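Local coordinates for glycoside hydrolase family protein (Novosphingobium sp. PP1Y, PDB 6Q2F) that probably hydrolyses alpha-L-rhamnosides, releasing terminal rhamnose, at residues L75-M78 against K79-I83; M801-A804 against A805-L809; L838-W841 against S842-A846. All coordinates share one frame; numbering follows the deposited sequence.

Contact 1. Residues L75-M78 against K79-I83; sequences LEWM and KRVGI
Successive bonds from Lys79 N to Leu75 O, Arg80 N to Glu76 O and Val81 N to Trp77 O carry the helix to its end, where Ile83 N reaches back to Met78 O (2.8 Å, 159°) and Gly82, with positive phi, completes a Schellman motif. This is the C-terminal end of helix 68-81, the crossover of a beta-alpha-beta unit in the parallel barrel, leading from strand 56-62 to strand 85-91. Trp77 is the hub. Val81 CG2, placed between its own backbone N and carbonyl carbon (CG1 chi1 -64°), makes a CH-pi contact, 4.0 Å from the centroid of the Trp77 six-membered ring and 11° off its normal. Val81 CG1 lies over the same face of the indole but on its pyrrole side, close to NE1, which donates to Ala708 O. Arg80 comes in at the ring edge, with NH2 3.8 Å from Trp77 CD1, while one guanidinium face rests on Trp77 CA; the same NH2 forms a salt bridge with Glu709. Met78, a selenomethionine, meets Ile83 CB to CB at 3.9 Å, and both touch Val57 of strand 56-62. One water donates to Glu76 OE2 (2.8 Å) and accepts from Arg80 NH1 (3.3 Å), bridging charges that do not touch.

Contact 2. Residues M801-A804 against A805-L809; sequences MTLA and ALRKL
Arg807 N donates to Leu803 O over 2.7 Å at 163°, and Leu806 N to Thr802 O over 2.8 Å at 162°; these two bonds start helix 803-814, while the next, from Lys808 N to Ala804 O, is weak. The Arg807 side chain then runs back over the first turn. Extended from CG to NE, it brings its guanidinium beside Leu803, whose CD2 lies over one face, 3.7 Å from CZ and offset toward the rim, while NH2 forms a salt bridge with Glu840. With an alanine here, Glu840 would probably lose its charged mate and Leu803 the flat surface against CD2. Thr802 occupies the N-cap position without a capping bond from its side chain: OG1 points anti to the backbone N (chi1 -156°), which places CG2, not the hydroxyl, over the first turn, 3.6 Å from Ala805 CB. The same Ala805 CB also receives CG of the selenomethionine Met801, at 3.7 Å, and the SE of Met801, carried out by a chain extended as far as that atom, meets Leu806 CD1 at 3.9 Å and Leu809 CD2 at 4.1 Å. The helix is the crossover between parallel strands 788-794 and 818-820: Met801 and Leu809 rest on Leu794 and Ile792 of the first strand, Ala804 and Ala805 touch Phe767 of helix 767-773, and Leu806 faces helix 838-848.

Contact 3. Residues L838-W841 against S842-A846; sequences LTEW and SSLVA
Trp841 and Val845, one turn apart on helix 838-848, make the main apolar contact of this partly exposed stretch, a CH-pi arrangement in which a methyl sits over an indole face. The tryptophan leaves the backbone with CG anti to N (chi1 -171°), and this swings the ring toward the following turn. Its CB and CG stay close to the chain, beside the amide of Ser842. Farther along the benzo edge, CE3 lies 3.5 Å from Ser842 N, which approaches near the ring plane rather than over it. Beyond CE3 the valine takes over: CZ3 meets Val845 CG2 at 3.6 Å, CH2 is only slightly more distant, and CZ2 already reaches 4.1 Å. CG2 stands 3.7 Å from the centroid of the six-membered ring and 14° off its normal, so the approach is from above rather than at the edge. On the pyrrole side NE1 makes a probable hydrogen bond with Met801 O.

From Thr839 on, the bonds between residues four apart are in place: Val845 N donates to Trp841 O (3.0 Å, 163°), Leu844 N to Glu840 O (2.9 Å) and Ser843 N to Thr839 O (3.1 Å). Glu840 and Leu844 run side by side in the same direction, with CD1 of the leucine 4.0 Å from Glu840 OE2; the carboxylate's strongest partner, Arg807, is on the neighbouring helix.

In the fold, this helix lies against helix 803-814. Leu844 touches Leu806 and Ala810 there, and Val845 also meets Leu806, while Trp841 and Val845 share Pro824 on the loop after strand 818-820.

Contacts 2 and 3 are neighbours, their centres 10 Å apart, on two packed helices of one alpha/beta domain. They are joined by a salt bridge, Arg807 NH2 to Glu840 OE1 at 2.8 Å, and a probable hydrogen bond, Trp841 NE1 to Met801 O at 2.9 Å. Leu806 CD2 also packs against Val845 CG2 at 3.7 Å. Contact 1 lies on the other side of the chain's centre, about 51 Å from contact 2 and 61 Å from contact 3 between centres, and touches neither. It belongs to the barrel that holds the sodium, with Asp503 and Glu583 directly after the C-terminal ends of their strands and Glu644 in strand 642-649; since its helix end leads into a strand start, it probably lies at the barrel end opposite that site.

Contact 1. Residues L75-M78 against K79-I83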
loop_
_atom_site.group_PDB
_atom_site.type_symbol
_atom_site.label_atom_id
_atom_site.label_comp_id
_atom_site.label_asym_id
_atom_site.label_seq_id
_atom_site.Cartn_x
_atom_site.Cartn_y
_atom_site.Cartn_z
ATOM N N LEU A 75 -4.813 -22.519 16.298
ATOM C CA LEU A 75 -4.081 -23.119 15.189
ATOM C C LEU A 75 -4.746 -24.410 14.727
ATOM O O LEU A 75 -4.679 -24.747 13.540
ATOM C CB LEU A 75 -2.623 -23.344 15.578
ATOM C CG LEU A 75 -1.682 -22.159 15.306
ATOM C CD1 LEU A 75 -2.115 -20.902 16.054
ATOM C CD2 LEU A 75 -0.239 -22.520 15.642
ATOM N N GLU A 76 -5.424 -25.119 15.630
ATOM C CA GLU A 76 -6.199 -26.275 15.200
ATOM C C GLU A 76 -7.401 -25.848 14.363
ATOM O O GLU A 76 -7.778 -26.550 13.418
ATOM C CB GLU A 76 -6.654 -27.108 16.406
ATOM C CG GLU A 76 -5.516 -27.869 17.112
ATOM C CD GLU A 76 -5.966 -28.477 18.422
ATOM O OE1 GLU A 76 -5.330 -29.457 18.862
ATOM O OE2 GLU A 76 -6.950 -27.983 18.998
ATOM N N TRP A 77 -8.029 -24.710 14.699
ATOM C CA TRP A 77 -9.105 -24.191 13.856
ATOM C C TRP A 77 -8.599 -23.880 12.447
ATOM O O TRP A 77 -9.240 -24.227 11.452
ATOM C CB TRP A 77 -9.735 -22.945 14.479
ATOM C CG TRP A 77 -10.681 -22.273 13.517
ATOM C CD1 TRP A 77 -11.909 -22.722 13.130
ATOM C CD2 TRP A 77 -10.455 -21.057 12.783
ATOM N NE1 TRP A 77 -12.468 -21.858 12.208
ATOM C CE2 TRP A 77 -11.595 -20.828 11.984
ATOM C CE3 TRP A 77 -9.409 -20.149 12.727
ATOM C CZ2 TRP A 77 -11.712 -19.717 11.144
ATOM C CZ3 TRP A 77 -9.524 -19.043 11.890
ATOM C CH2 TRP A 77 -10.664 -18.835 11.113
HETATM N N MSE A 78 -7.429 -23.259 12.350
HETATM C CA MSE A 78 -6.838 -22.864 11.075
HETATM C C MSE A 78 -6.577 -24.068 10.201
HETATM O O MSE A 78 -6.768 -24.013 8.986
HETATM C CB MSE A 78 -5.536 -22.099 11.293
HETATM C CG MSE A 78 -5.708 -20.705 11.863
HETATM SE SE MSE A 78 -3.950 -19.862 12.278
HETATM C CE MSE A 78 -4.581 -18.319 13.286
ATOM N N LYS A 79 -6.115 -25.160 10.813
ATOM C CA LYS A 79 -5.972 -26.402 10.056
ATOM C C LYS A 79 -7.319 -26.899 9.553
ATOM O O LYS A 79 -7.449 -27.225 8.369
ATOM C CB LYS A 79 -5.280 -27.480 10.887
ATOM C CG LYS A 79 -3.816 -27.198 11.104
ATOM C CD LYS A 79 -3.109 -26.973 9.766
ATOM C CE LYS A 79 -3.032 -28.244 8.952
ATOM N NZ LYS A 79 -2.073 -28.040 7.836
ATOM N N ARG A 80 -8.336 -26.956 10.432
ATOM C CA ARG A 80 -9.653 -27.453 10.007
ATOM C C ARG A 80 -10.155 -26.696 8.790
ATOM O O ARG A 80 -10.739 -27.277 7.869
ATOM C CB ARG A 80 -10.691 -27.328 11.132
ATOM C CG ARG A 80 -10.627 -28.378 12.219
ATOM C CD ARG A 80 -11.965 -28.466 13.006
ATOM N NE ARG A 80 -12.304 -27.263 13.767
ATOM C CZ ARG A 80 -11.623 -26.839 14.830
ATOM N NH1 ARG A 80 -10.546 -27.509 15.241
ATOM N NH2 ARG A 80 -12.020 -25.748 15.484
ATOM N N VAL A 81 -9.918 -25.384 8.771
ATOM C CA VAL A 81 -10.499 -24.477 7.797
ATOM C C VAL A 81 -9.596 -24.279 6.575
ATOM O O VAL A 81 -9.976 -23.575 5.634
ATOM C CB VAL A 81 -10.795 -23.101 8.424
ATOM C CG1 VAL A 81 -11.847 -23.228 9.514
ATOM C CG2 VAL A 81 -9.519 -22.482 8.974
ATOM N N GLY A 82 -8.414 -24.898 6.558
ATOM C CA GLY A 82 -7.525 -24.881 5.411
ATOM C C GLY A 82 -6.606 -23.684 5.291
ATOM O O GLY A 82 -6.165 -23.373 4.182
ATOM N N ILE A 83 -6.303 -23.009 6.380
ATOM C CA ILE A 83 -5.417 -21.855 6.358
ATOM C C ILE A 83 -3.985 -22.360 6.299
ATOM O O ILE A 83 -3.663 -23.390 6.893
ATOM C CB ILE A 83 -5.686 -20.974 7.588
ATOM C CG1 ILE A 83 -6.891 -20.069 7.333
ATOM C CG2 ILE A 83 -4.422 -20.160 8.003
ATOM C CD1 ILE A 83 -7.519 -19.542 8.606
HETATM O O HOH W 1 -9.625 -27.576 18.359
#

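Contact 2. Residues M801-A804 against A805-L809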
loop_
_atom_site.group_PDB
_atom_site.type_symbol
_atom_site.label_atom_id
_atom_site.label_comp_id
_atom_site.label_asym_id
_atom_site.label_seq_id
_atom_site.Cartn_x
_atom_site.Cartn_y
_atom_site.Cartn_z
HETATM N N MSE A 801 13.122 12.615 -17.687
HETATM C CA MSE A 801 13.898 11.399 -17.760
HETATM C C MSE A 801 15.383 11.698 -17.669
HETATM O O MSE A 801 15.893 12.654 -18.248
HETATM C CB MSE A 801 13.581 10.644 -19.050
HETATM C CG MSE A 801 14.231 9.273 -19.143
HETATM SE SE MSE A 801 13.813 8.469 -20.851
HETATM C CE MSE A 801 11.918 8.223 -20.591
ATOM N N THR A 802 16.071 10.849 -16.933
ATOM C CA THR A 802 17.483 11.030 -16.694
ATOM C C THR A 802 18.293 10.467 -17.873
ATOM O O THR A 802 17.813 9.638 -18.662
ATOM C CB THR A 802 17.825 10.365 -15.364
ATOM O OG1 THR A 802 18.995 10.954 -14.814
ATOM C CG2 THR A 802 18.012 8.877 -15.545
ATOM N N LEU A 803 19.521 10.964 -18.024
ATOM C CA LEU A 803 20.364 10.459 -19.100
ATOM C C LEU A 803 20.581 8.961 -18.947
ATOM O O LEU A 803 20.523 8.216 -19.927
ATOM C CB LEU A 803 21.704 11.202 -19.139
ATOM C CG LEU A 803 22.664 10.663 -20.213
ATOM C CD1 LEU A 803 22.035 10.733 -21.604
ATOM C CD2 LEU A 803 23.982 11.416 -20.197
ATOM N N ALA A 804 20.802 8.505 -17.713
ATOM C CA ALA A 804 21.003 7.083 -17.451
ATOM C C ALA A 804 19.812 6.255 -17.924
ATOM O O ALA A 804 19.983 5.188 -18.522
ATOM C CB ALA A 804 21.241 6.855 -15.953
ATOM N N ALA A 805 18.591 6.715 -17.645
ATOM C CA ALA A 805 17.426 5.988 -18.134
ATOM C C ALA A 805 17.357 6.073 -19.645
ATOM O O ALA A 805 17.085 5.076 -20.318
ATOM C CB ALA A 805 16.135 6.535 -17.513
ATOM N N LEU A 806 17.593 7.265 -20.196
ATOM C CA LEU A 806 17.462 7.446 -21.641
ATOM C C LEU A 806 18.482 6.598 -22.388
ATOM O O LEU A 806 18.173 6.015 -23.440
ATOM C CB LEU A 806 17.617 8.922 -21.984
ATOM C CG LEU A 806 17.461 9.304 -23.451
ATOM C CD1 LEU A 806 16.070 8.935 -23.944
ATOM C CD2 LEU A 806 17.684 10.798 -23.587
ATOM N N ARG A 807 19.699 6.505 -21.842
ATOM C CA ARG A 807 20.731 5.655 -22.422
ATOM C C ARG A 807 20.255 4.217 -22.539
ATOM O O ARG A 807 20.398 3.579 -23.588
ATOM C CB ARG A 807 21.989 5.707 -21.566
ATOM C CG ARG A 807 22.904 6.886 -21.857
ATOM C CD ARG A 807 23.931 7.028 -20.723
ATOM N NE ARG A 807 25.018 7.925 -21.090
ATOM C CZ ARG A 807 25.982 8.296 -20.263
ATOM N NH1 ARG A 807 25.981 7.848 -19.013
ATOM N NH2 ARG A 807 26.942 9.109 -20.686
ATOM N N LYS A 808 19.714 3.678 -21.447
ATOM C CA LYS A 808 19.271 2.293 -21.468
ATOM C C LYS A 808 18.107 2.114 -22.425
ATOM O O LYS A 808 18.038 1.126 -23.163
ATOM C CB LYS A 808 18.879 1.836 -20.064
ATOM C CG LYS A 808 18.752 0.332 -19.988
ATOM C CD LYS A 808 20.126 -0.349 -20.073
ATOM C CE LYS A 808 19.981 -1.837 -20.380
ATOM N NZ LYS A 808 21.273 -2.586 -20.325
ATOM N N LEU A 809 17.189 3.073 -22.438
ATOM C CA LEU A 809 16.039 2.984 -23.325
ATOM C C LEU A 809 16.481 3.022 -24.781
ATOM O O LEU A 809 16.047 2.196 -25.594
ATOM C CB LEU A 809 15.082 4.122 -23.005
ATOM C CG LEU A 809 13.717 4.091 -23.645
ATOM C CD1 LEU A 809 12.821 3.066 -22.911
ATOM C CD2 LEU A 809 13.159 5.496 -23.580
#

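Contact 3. Residues L838-W841 against S842-A846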
loop_
_atom_site.group_PDB
_atom_site.type_symbol
_atom_site.label_atom_id
_atom_site.label_comp_id
_atom_site.label_asym_id
_atom_site.label_seq_id
_atom_site.Cartn_x
_atom_site.Cartn_y
_atom_site.Cartn_z
ATOM N N LEU A 838 26.124 16.698 -21.257
ATOM C CA LEU A 838 25.079 17.587 -21.724
ATOM C C LEU A 838 24.442 17.133 -23.030
ATOM O O LEU A 838 23.317 16.648 -23.080
ATOM C CB LEU A 838 25.719 18.958 -21.967
ATOM C CG LEU A 838 27.243 19.095 -21.817
ATOM C CD1 LEU A 838 27.772 20.343 -22.487
ATOM C CD2 LEU A 838 27.598 19.054 -20.347
ATOM N N THR A 839 25.209 17.319 -24.084
ATOM C CA THR A 839 24.880 16.995 -25.445
ATOM C C THR A 839 24.275 15.638 -25.751
ATOM O O THR A 839 23.471 15.525 -26.611
ATOM C CB THR A 839 26.189 17.116 -26.238
ATOM O OG1 THR A 839 26.623 18.464 -26.166
ATOM C CG2 THR A 839 26.061 16.700 -27.681
ATOM N N GLU A 840 24.699 14.618 -25.060
ATOM C CA GLU A 840 24.275 13.249 -25.334
ATOM C C GLU A 840 22.785 13.046 -25.078
ATOM O O GLU A 840 22.113 12.334 -25.838
ATOM C CB GLU A 840 25.106 12.269 -24.503
ATOM C CG GLU A 840 24.691 10.813 -24.708
ATOM C CD GLU A 840 25.461 9.855 -23.822
ATOM O OE1 GLU A 840 26.386 10.307 -23.113
ATOM O OE2 GLU A 840 25.135 8.654 -23.834
ATOM N N TRP A 841 22.249 13.666 -24.024
ATOM C CA TRP A 841 20.819 13.556 -23.739
ATOM C C TRP A 841 20.004 14.038 -24.931
ATOM O O TRP A 841 19.087 13.348 -25.390
ATOM C CB TRP A 841 20.475 14.365 -22.485
ATOM C CG TRP A 841 19.082 14.180 -21.935
ATOM C CD1 TRP A 841 18.723 13.383 -20.892
ATOM C CD2 TRP A 841 17.871 14.827 -22.377
ATOM N NE1 TRP A 841 17.372 13.480 -20.659
ATOM C CE2 TRP A 841 16.824 14.359 -21.554
ATOM C CE3 TRP A 841 17.576 15.759 -23.375
ATOM C CZ2 TRP A 841 15.505 14.781 -21.703
ATOM C CZ3 TRP A 841 16.266 16.175 -23.524
ATOM C CH2 TRP A 841 15.246 15.687 -22.694
ATOM N N SER A 842 20.354 15.214 -25.465
ATOM C CA SER A 842 19.638 15.765 -26.613
ATOM C C SER A 842 19.825 14.909 -27.861
ATOM O O SER A 842 18.898 14.768 -28.666
ATOM C CB SER A 842 20.099 17.197 -26.889
ATOM O OG SER A 842 19.509 18.109 -25.975
ATOM N N SER A 843 21.020 14.353 -28.059
ATOM C CA SER A 843 21.243 13.512 -29.232
ATOM C C SER A 843 20.365 12.272 -29.174
ATOM O O SER A 843 19.777 11.862 -30.180
ATOM C CB SER A 843 22.717 13.115 -29.330
ATOM O OG SER A 843 23.536 14.256 -29.467
ATOM N N LEU A 844 20.274 11.656 -27.995
ATOM C CA LEU A 844 19.474 10.451 -27.858
ATOM C C LEU A 844 17.998 10.759 -28.059
ATOM O O LEU A 844 17.282 9.980 -28.694
ATOM C CB LEU A 844 19.723 9.806 -26.492
ATOM C CG LEU A 844 21.115 9.182 -26.354
ATOM C CD1 LEU A 844 21.335 8.658 -24.945
ATOM C CD2 LEU A 844 21.285 8.053 -27.354
ATOM N N VAL A 845 17.526 11.895 -27.535
ATOM C CA VAL A 845 16.139 12.266 -27.788
ATOM C C VAL A 845 15.920 12.463 -29.281
ATOM O O VAL A 845 14.943 11.963 -29.846
ATOM C CB VAL A 845 15.746 13.514 -26.979
ATOM C CG1 VAL A 845 14.403 14.045 -27.461
ATOM C CG2 VAL A 845 15.651 13.168 -25.492
ATOM N N ALA A 846 16.843 13.161 -29.956
ATOM C CA ALA A 846 16.677 13.374 -31.392
ATOM C C ALA A 846 16.685 12.053 -32.156
ATOM O O ALA A 846 15.977 11.916 -33.152
ATOM C CB ALA A 846 17.761 14.326 -31.938
#